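Local coordinates for enhancer of mrna-decapping protein 3 (Homo sapiens, PDB 2VC8) that binds single-stranded RNA and promotes mRNA decapping and degradation, this piece being its divergent LSm domain, consistent with a role in Dcp1 binding, at residues 5-17 and 25-39. Numbering follows the deposited sequence.
Sequences TDWLGSIVSINCG and GRVSAVDQVSQTISL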
ATOM      1  N   THR A   5       7.236   7.244  -7.837  1.00 52.46           N
ATOM      2  CA  THR A   5       6.584   5.969  -8.228  1.00 46.88           C
ATOM      3  C   THR A   5       7.466   4.768  -7.893  1.00 48.77           C
ATOM      4  O   THR A   5       7.151   3.628  -8.268  1.00 43.16           O
ATOM      5  CB  THR A   5       6.252   5.946  -9.721  1.00 49.20           C
ATOM      6  OG1 THR A   5       7.420   6.270 -10.485  1.00 51.20           O
ATOM      7  CG2 THR A   5       5.140   6.930 -10.024  1.00 50.61           C
ATOM      8  N   ASP A   6       8.559   5.041  -7.179  1.00 44.78           N
ATOM      9  CA  ASP A   6       9.510   4.023  -6.777  1.00 46.42           C
ATOM     10  C   ASP A   6       8.894   2.925  -5.896  1.00 37.69           C
ATOM     11  O   ASP A   6       9.386   1.804  -5.936  1.00 36.91           O
ATOM     12  CB  ASP A   6      10.735   4.655  -6.100  1.00 40.87           C
ATOM     13  CG  ASP A   6      11.479   5.616  -7.042  1.00 50.07           C
ATOM     14  OD1 ASP A   6      11.098   5.685  -8.245  1.00 51.39           O
ATOM     15  OD2 ASP A   6      12.428   6.301  -6.590  1.00 45.08           O
ATOM     16  N   TRP A   7       7.822   3.219  -5.151  1.00 28.79           N
ATOM     17  CA  TRP A   7       7.178   2.179  -4.267  1.00 26.22           C
ATOM     18  C   TRP A   7       6.556   0.987  -5.064  1.00 21.23           C
ATOM     19  O   TRP A   7       6.296  -0.124  -4.502  1.00 21.83           O
ATOM     20  CB  TRP A   7       6.093   2.801  -3.376  1.00 32.59           C
ATOM     21  CG  TRP A   7       6.470   4.051  -2.528  1.00 30.43           C
ATOM     22  CD1 TRP A   7       5.889   5.301  -2.600  1.00 33.87           C
ATOM     23  CD2 TRP A   7       7.477   4.149  -1.520  1.00 28.76           C
ATOM     24  NE1 TRP A   7       6.477   6.151  -1.695  1.00 33.52           N
ATOM     25  CE2 TRP A   7       7.451   5.473  -1.016  1.00 31.66           C
ATOM     26  CE3 TRP A   7       8.389   3.246  -0.976  1.00 30.24           C
ATOM     27  CZ2 TRP A   7       8.333   5.916  -0.018  1.00 37.13           C
ATOM     28  CZ3 TRP A   7       9.268   3.691   0.026  1.00 36.18           C
ATOM     29  CH2 TRP A   7       9.228   5.005   0.492  1.00 37.03           C
ATOM     30  N   LEU A   8       6.307   1.170  -6.361  1.00 24.55           N
ATOM     31  CA  LEU A   8       5.590   0.174  -7.168  1.00 21.27           C
ATOM     32  C   LEU A   8       6.205  -1.200  -7.068  1.00 19.10           C
ATOM     33  O   LEU A   8       7.407  -1.338  -7.255  1.00 23.76           O
ATOM     34  CB  LEU A   8       5.484   0.624  -8.615  1.00 24.44           C
ATOM     35  CG  LEU A   8       4.648  -0.249  -9.566  1.00 27.80           C
ATOM     36  CD1 LEU A   8       3.111  -0.228  -9.239  1.00 29.32           C
ATOM     37  CD2 LEU A   8       4.887   0.147 -11.006  1.00 32.85           C
ATOM     38  N   GLY A   9       5.402  -2.202  -6.720  1.00 18.53           N
ATOM     39  CA  GLY A   9       5.884  -3.584  -6.640  1.00 17.17           C
ATOM     40  C   GLY A   9       6.452  -3.997  -5.273  1.00 17.84           C
ATOM     41  O   GLY A   9       6.756  -5.171  -5.033  1.00 18.22           O
ATOM     42  N   SER A  10       6.693  -3.029  -4.414  1.00 16.36           N
ATOM     43  CA  SER A  10       7.080  -3.366  -3.050  0.50 15.68           C
ATOM     44  C   SER A  10       5.933  -4.020  -2.307  1.00 12.98           C
ATOM     45  O   SER A  10       4.766  -3.991  -2.756  1.00 16.06           O
ATOM     46  CB  SER A  10       7.535  -2.130  -2.318  0.50 15.31           C
ATOM     47  OG  SER A  10       6.450  -1.255  -2.218  0.50 15.45           O
ATOM     48  N   ILE A  11       6.255  -4.647  -1.198  1.00 13.31           N
ATOM     49  CA  ILE A  11       5.217  -5.007  -0.246  0.50 14.07           C
ATOM     50  C   ILE A  11       5.405  -4.104   0.970  1.00 13.69           C
ATOM     51  O   ILE A  11       6.500  -3.947   1.456  1.00 13.40           O
ATOM     52  CB  ILE A  11       5.282  -6.495   0.213  0.50 13.27           C
ATOM     53  CG1 ILE A  11       5.364  -7.493  -0.989  0.50 15.69           C
ATOM     54  CG2 ILE A  11       4.095  -6.850   1.114  0.50 14.03           C
ATOM     55  CD1 ILE A  11       5.473  -8.968  -0.572  0.50 22.81           C
ATOM     56  N   VAL A  12       4.315  -3.491   1.390  1.00 12.89           N
ATOM     57  CA  VAL A  12       4.372  -2.432   2.413  1.00 12.44           C
ATOM     58  C   VAL A  12       3.324  -2.639   3.492  1.00 12.18           C
ATOM     59  O   VAL A  12       2.339  -3.329   3.293  1.00 13.81           O
ATOM     60  CB  VAL A  12       4.214  -1.012   1.810  1.00 12.28           C
ATOM     61  CG1 VAL A  12       5.290  -0.758   0.784  1.00 14.13           C
ATOM     62  CG2 VAL A  12       2.825  -0.772   1.268  1.00 14.22           C
ATOM     63  N   SER A  13       3.546  -1.989   4.615  1.00 13.13           N
ATOM     64  CA  SER A  13       2.568  -1.825   5.654  1.00 13.40           C
ATOM     65  C   SER A  13       2.315  -0.312   5.724  1.00 11.22           C
ATOM     66  O   SER A  13       3.259   0.431   5.871  1.00 18.57           O
ATOM     67  CB  SER A  13       3.125  -2.313   6.975  1.00 19.29           C
ATOM     68  OG  SER A  13       2.206  -2.070   8.005  1.00 21.19           O
ATOM     69  N   ILE A  14       1.073   0.170   5.525  0.50 15.99           N
ATOM     70  CA  ILE A  14       0.670   1.605   5.497  0.50 12.01           C
ATOM     71  C   ILE A  14      -0.232   1.844   6.752  0.50 13.29           C
ATOM     72  O   ILE A  14      -1.305   1.245   6.817  0.50 11.89           O
ATOM     73  CB  ILE A  14      -0.156   1.874   4.216  0.50 13.14           C
ATOM     74  CG1 ILE A  14       0.730   1.830   2.958  0.50 14.72           C
ATOM     75  CG2 ILE A  14      -0.878   3.245   4.233  0.50 11.58           C
ATOM     76  CD1 ILE A  14      -0.059   2.003   1.679  0.50 14.05           C
ATOM     77  N   ASN A  15       0.202   2.678   7.731  1.00 15.34           N
ATOM     78  CA  ASN A  15      -0.579   3.068   8.884  1.00 16.45           C
ATOM     79  C   ASN A  15      -1.314   4.331   8.518  1.00 14.74           C
ATOM     80  O   ASN A  15      -0.692   5.296   8.151  1.00 16.07           O
ATOM     81  CB  ASN A  15       0.341   3.318  10.061  1.00 16.73           C
ATOM     82  CG  ASN A  15      -0.390   3.405  11.360  1.00 20.83           C
ATOM     83  OD1 ASN A  15      -1.571   3.789  11.420  1.00 20.72           O
ATOM     84  ND2 ASN A  15       0.321   3.074  12.430  1.00 26.87           N
ATOM     85  N   CYS A  16      -2.628   4.312   8.614  1.00 16.45           N
ATOM     86  CA  CYS A  16      -3.414   5.477   8.253  0.50 20.35           C
ATOM     87  C   CYS A  16      -3.933   6.213   9.475  1.00 22.30           C
ATOM     88  O   CYS A  16      -4.785   7.129   9.362  1.00 27.69           O
ATOM     89  CB  CYS A  16      -4.513   5.071   7.289  0.50 26.70           C
ATOM     90  SG  CYS A  16      -3.998   5.259   5.585  0.50 26.79           S
ATOM     91  N   GLY A  17      -3.380   5.896  10.626  1.00 22.60           N
ATOM     92  CA  GLY A  17      -3.734   6.641  11.856  1.00 24.77           C
ATOM     93  C   GLY A  17      -4.791   5.915  12.653  1.00 24.32           C
ATOM     94  O   GLY A  17      -5.287   4.864  12.246  1.00 24.73           O
ATOM     95  N   GLY A  25       0.179  -4.975   2.096  1.00 12.56           N
ATOM     96  CA  GLY A  25      -0.018  -5.564   0.784  1.00 15.43           C
ATOM     97  C   GLY A  25       0.988  -5.169  -0.225  1.00 14.22           C
ATOM     98  O   GLY A  25       1.818  -4.296   0.003  1.00 13.07           O
ATOM     99  N   ARG A  26       0.938  -5.810  -1.360  1.00 15.96           N
ATOM    100  CA  ARG A  26       1.692  -5.379  -2.496  1.00 12.67           C
ATOM    101  C   ARG A  26       1.212  -4.072  -3.118  1.00 14.02           C
ATOM    102  O   ARG A  26       0.019  -3.917  -3.366  1.00 16.28           O
ATOM    103  CB  ARG A  26       1.625  -6.525  -3.509  1.00 19.66           C
ATOM    104  CG  ARG A  26       2.307  -6.187  -4.822  1.00 23.67           C
ATOM    105  CD  ARG A  26       3.626  -6.687  -4.951  1.00 27.63           C
ATOM    106  NE  ARG A  26       3.668  -8.145  -4.856  1.00 37.46           N
ATOM    107  CZ  ARG A  26       4.796  -8.796  -4.616  1.00 34.14           C
ATOM    108  NH1 ARG A  26       5.947  -8.146  -4.449  1.00 34.44           N
ATOM    109  NH2 ARG A  26       4.782 -10.099  -4.498  1.00 29.33           N
ATOM    110  N   VAL A  27       2.144  -3.179  -3.419  1.00 14.89           N
ATOM    111  CA  VAL A  27       1.859  -1.911  -4.094  1.00 15.20           C
ATOM    112  C   VAL A  27       1.647  -2.183  -5.581  1.00 15.60           C
ATOM    113  O   VAL A  27       2.613  -2.528  -6.309  1.00 18.84           O
ATOM    114  CB  VAL A  27       2.949  -0.844  -3.885  1.00 15.98           C
ATOM    115  CG1 VAL A  27       2.605   0.432  -4.620  1.00 17.25           C
ATOM    116  CG2 VAL A  27       3.099  -0.581  -2.371  1.00 16.27           C
ATOM    117  N   SER A  28       0.390  -2.100  -5.996  1.00 15.59           N
ATOM    118  CA  SER A  28       0.003  -2.350  -7.373  1.00 17.62           C
ATOM    119  C   SER A  28      -0.031  -1.133  -8.225  1.00 18.61           C
ATOM    120  O   SER A  28      -0.075  -1.246  -9.444  1.00 20.42           O
ATOM    121  CB  SER A  28      -1.364  -3.007  -7.412  1.00 21.73           C
ATOM    122  OG  SER A  28      -2.314  -2.256  -6.669  1.00 25.33           O
ATOM    123  N   ALA A  29      -0.137   0.016  -7.594  1.00 17.83           N
ATOM    124  CA  ALA A  29      -0.195   1.284  -8.331  1.00 17.19           C
ATOM    125  C   ALA A  29       0.263   2.449  -7.507  1.00 18.90           C
ATOM    126  O   ALA A  29       0.098   2.442  -6.281  1.00 19.22           O
ATOM    127  CB  ALA A  29      -1.659   1.527  -8.965  1.00 20.12           C
ATOM    128  N   VAL A  30       0.826   3.473  -8.169  1.00 20.31           N
ATOM    129  CA  VAL A  30       1.174   4.736  -7.516  1.00 19.06           C
ATOM    130  C   VAL A  30       0.744   5.843  -8.476  1.00 24.81           C
ATOM    131  O   VAL A  30       1.157   5.851  -9.628  1.00 28.70           O
ATOM    132  CB  VAL A  30       2.689   4.881  -7.231  1.00 24.86           C
ATOM    133  CG1 VAL A  30       3.034   6.260  -6.653  1.00 33.74           C
ATOM    134  CG2 VAL A  30       3.201   3.781  -6.324  1.00 22.84           C
ATOM    135  N   ASP A  31      -0.042   6.789  -8.009  1.00 21.82           N
ATOM    136  CA  ASP A  31      -0.506   7.901  -8.847  1.00 23.83           C
ATOM    137  C   ASP A  31       0.174   9.161  -8.376  1.00 20.95           C
ATOM    138  O   ASP A  31      -0.154   9.673  -7.294  1.00 23.47           O
ATOM    139  CB  ASP A  31      -2.027   8.027  -8.759  1.00 24.99           C
ATOM    140  CG  ASP A  31      -2.567   9.167  -9.614  1.00 31.24           C
ATOM    141  OD1 ASP A  31      -1.781  10.035 -10.017  1.00 31.48           O
ATOM    142  OD2 ASP A  31      -3.794   9.208  -9.825  1.00 38.58           O
ATOM    143  N   GLN A  32       1.122   9.680  -9.157  1.00 26.40           N
ATOM    144  CA  GLN A  32       1.871  10.880  -8.738  1.00 30.94           C
ATOM    145  C   GLN A  32       1.041  12.160  -8.740  1.00 32.51           C
ATOM    146  O   GLN A  32       1.320  13.089  -7.992  1.00 43.46           O
ATOM    147  CB  GLN A  32       3.115  11.082  -9.611  1.00 40.67           C
ATOM    148  CG  GLN A  32       4.141   9.993  -9.443  1.00 46.73           C
ATOM    149  CD  GLN A  32       5.450  10.347 -10.132  1.00 56.89           C
ATOM    150  OE1 GLN A  32       5.866   9.681 -11.087  1.00 66.37           O
ATOM    151  NE2 GLN A  32       6.098  11.415  -9.666  1.00 62.28           N
ATOM    152  N   VAL A  33       0.001  12.200  -9.553  1.00 28.03           N
ATOM    153  CA  VAL A  33      -0.806  13.415  -9.643  1.00 28.74           C
ATOM    154  C   VAL A  33      -1.734  13.527  -8.448  1.00 31.06           C
ATOM    155  O   VAL A  33      -1.744  14.543  -7.778  1.00 30.82           O
ATOM    156  CB  VAL A  33      -1.621  13.431 -10.934  1.00 31.65           C
ATOM    157  CG1 VAL A  33      -2.374  14.782 -11.055  1.00 33.95           C
ATOM    158  CG2 VAL A  33      -0.719  13.183 -12.142  1.00 39.68           C
ATOM    159  N   SER A  34      -2.498  12.477  -8.171  1.00 33.12           N
ATOM    160  CA  SER A  34      -3.399  12.469  -7.016  0.50 26.85           C
ATOM    161  C   SER A  34      -2.651  12.121  -5.717  1.00 21.16           C
ATOM    162  O   SER A  34      -3.213  12.196  -4.630  1.00 26.88           O
ATOM    163  CB  SER A  34      -4.546  11.501  -7.247  0.50 33.98           C
ATOM    164  OG  SER A  34      -5.347  11.934  -8.338  0.50 36.18           O
ATOM    165  N   GLN A  35      -1.391  11.728  -5.825  1.00 20.62           N
ATOM    166  CA  GLN A  35      -0.580  11.418  -4.671  1.00 20.77           C
ATOM    167  C   GLN A  35      -1.181  10.252  -3.880  1.00 17.23           C
ATOM    168  O   GLN A  35      -1.407  10.329  -2.657  1.00 19.43           O
ATOM    169  CB  GLN A  35      -0.364  12.651  -3.790  1.00 22.01           C
ATOM    170  CG  GLN A  35       0.422  13.762  -4.498  1.00 26.62           C
ATOM    171  CD  GLN A  35       0.746  14.979  -3.610  1.00 27.57           C
ATOM    172  OE1 GLN A  35      -0.039  15.382  -2.766  1.00 39.92           O
ATOM    173  NE2 GLN A  35       1.913  15.546  -3.817  1.00 36.61           N
ATOM    174  N   THR A  36      -1.416   9.151  -4.581  1.00 17.50           N
ATOM    175  CA  THR A  36      -1.989   7.951  -3.963  1.00 17.00           C
ATOM    176  C   THR A  36      -1.118   6.727  -4.199  1.00 15.28           C
ATOM    177  O   THR A  36      -0.312   6.638  -5.119  1.00 18.32           O
ATOM    178  CB  THR A  36      -3.415   7.672  -4.476  1.00 17.39           C
ATOM    179  OG1 THR A  36      -3.346   7.336  -5.831  1.00 19.78           O
ATOM    180  CG2 THR A  36      -4.360   8.864  -4.314  1.00 19.70           C
ATOM    181  N   ILE A  37      -1.392   5.756  -3.376  1.00 15.61           N
ATOM    182  CA  ILE A  37      -0.753   4.469  -3.458  0.50 17.02           C
ATOM    183  C   ILE A  37      -1.811   3.363  -3.274  1.00 14.27           C
ATOM    184  O   ILE A  37      -2.698   3.474  -2.402  1.00 15.49           O
ATOM    185  CB  ILE A  37       0.368   4.429  -2.455  0.50 17.07           C
ATOM    186  CG1 ILE A  37       1.192   3.151  -2.586  0.50 18.08           C
ATOM    187  CG2 ILE A  37      -0.183   4.673  -1.047  0.50 20.63           C
ATOM    188  CD1 ILE A  37       2.442   3.193  -1.726  0.50 20.27           C
ATOM    189  N   SER A  38      -1.769   2.373  -4.158  1.00 14.96           N
ATOM    190  CA  SER A  38      -2.785   1.279  -4.174  1.00 14.61           C
ATOM    191  C   SER A  38      -2.180  -0.017  -3.764  1.00 13.23           C
ATOM    192  O   SER A  38      -1.066  -0.368  -4.236  1.00 15.60           O
ATOM    193  CB  SER A  38      -3.377   1.137  -5.578  1.00 16.30           C
ATOM    194  OG  SER A  38      -3.930   2.383  -6.047  1.00 17.23           O
ATOM    195  N   LEU A  39      -2.883  -0.747  -2.900  1.00 13.73           N
ATOM    196  CA  LEU A  39      -2.496  -2.092  -2.469  1.00 13.89           C
ATOM    197  C   LEU A  39      -3.463  -3.123  -3.022  1.00 14.60           C
ATOM    198  O   LEU A  39      -4.655  -2.936  -3.025  1.00 15.77           O
ATOM    199  CB  LEU A  39      -2.504  -2.221  -0.953  1.00 15.10           C
ATOM    200  CG  LEU A  39      -1.640  -1.237  -0.156  1.00 14.18           C
ATOM    201  CD1 LEU A  39      -1.703  -1.603   1.289  1.00 16.07           C
ATOM    202  CD2 LEU A  39      -0.182  -1.122  -0.740  1.00 15.05           C
TER
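Val-12 and Gly-25 grip each other by two backbone hydrogen bonds, Val-12 N to Gly-25 O and Gly-25 N to Val-12 O, each 3.0 Å, in an antiparallel pair. Ile-11 and Arg-26 follow as a non-hydrogen-bonded pair, and then Val-27 N gives a nearly straight bond to Ser-10 O (2.8 Å, 172° at the hydrogen). Beyond the strand, Gly-9 N still reaches Val-27 O at 2.8 Å, now from within the Trp-7 to Ser-10 type II turn. Ser-10 N ties that turn by bonding Trp-7 O; in one of two conformers, Ser-10 OG bonds the same oxygen in the carbonyl plane, on a lone pair.

Bends at chi2 and chi3 bring the Arg-26 guanidinium round to the Gly-9 carbonyl and across the Ile-11 side chain. Its NH1 meets Gly-9 O in the guanidinium plane at 3.1 Å, and Ile-11 CG1, in one conformer, lies over one face.

This is the start of the curled Sm sheet: strand 11-15 pairs with the long, strongly bent strand 22-31 on one edge and with strand 63-66 on the other.

Val-12, Val-27 and Leu-39 pack together on the side facing the interior of the small Sm barrel. Val-27, with CG1 anti to its own N (chi1 179°), sends CG2 to Val-12 CG2 (3.7 Å) and sets CB and CG1 against the Trp-7 carbonyl oxygen; an alanine here would probably open a gap beside that carbonyl and leave Val-12 without this neighbour. Val-12 CG2 also touches Leu-39 CD2 at 3.6 Å. The Trp-7 side chain also touches Leu-64 and Ile-66 of strand 63-66.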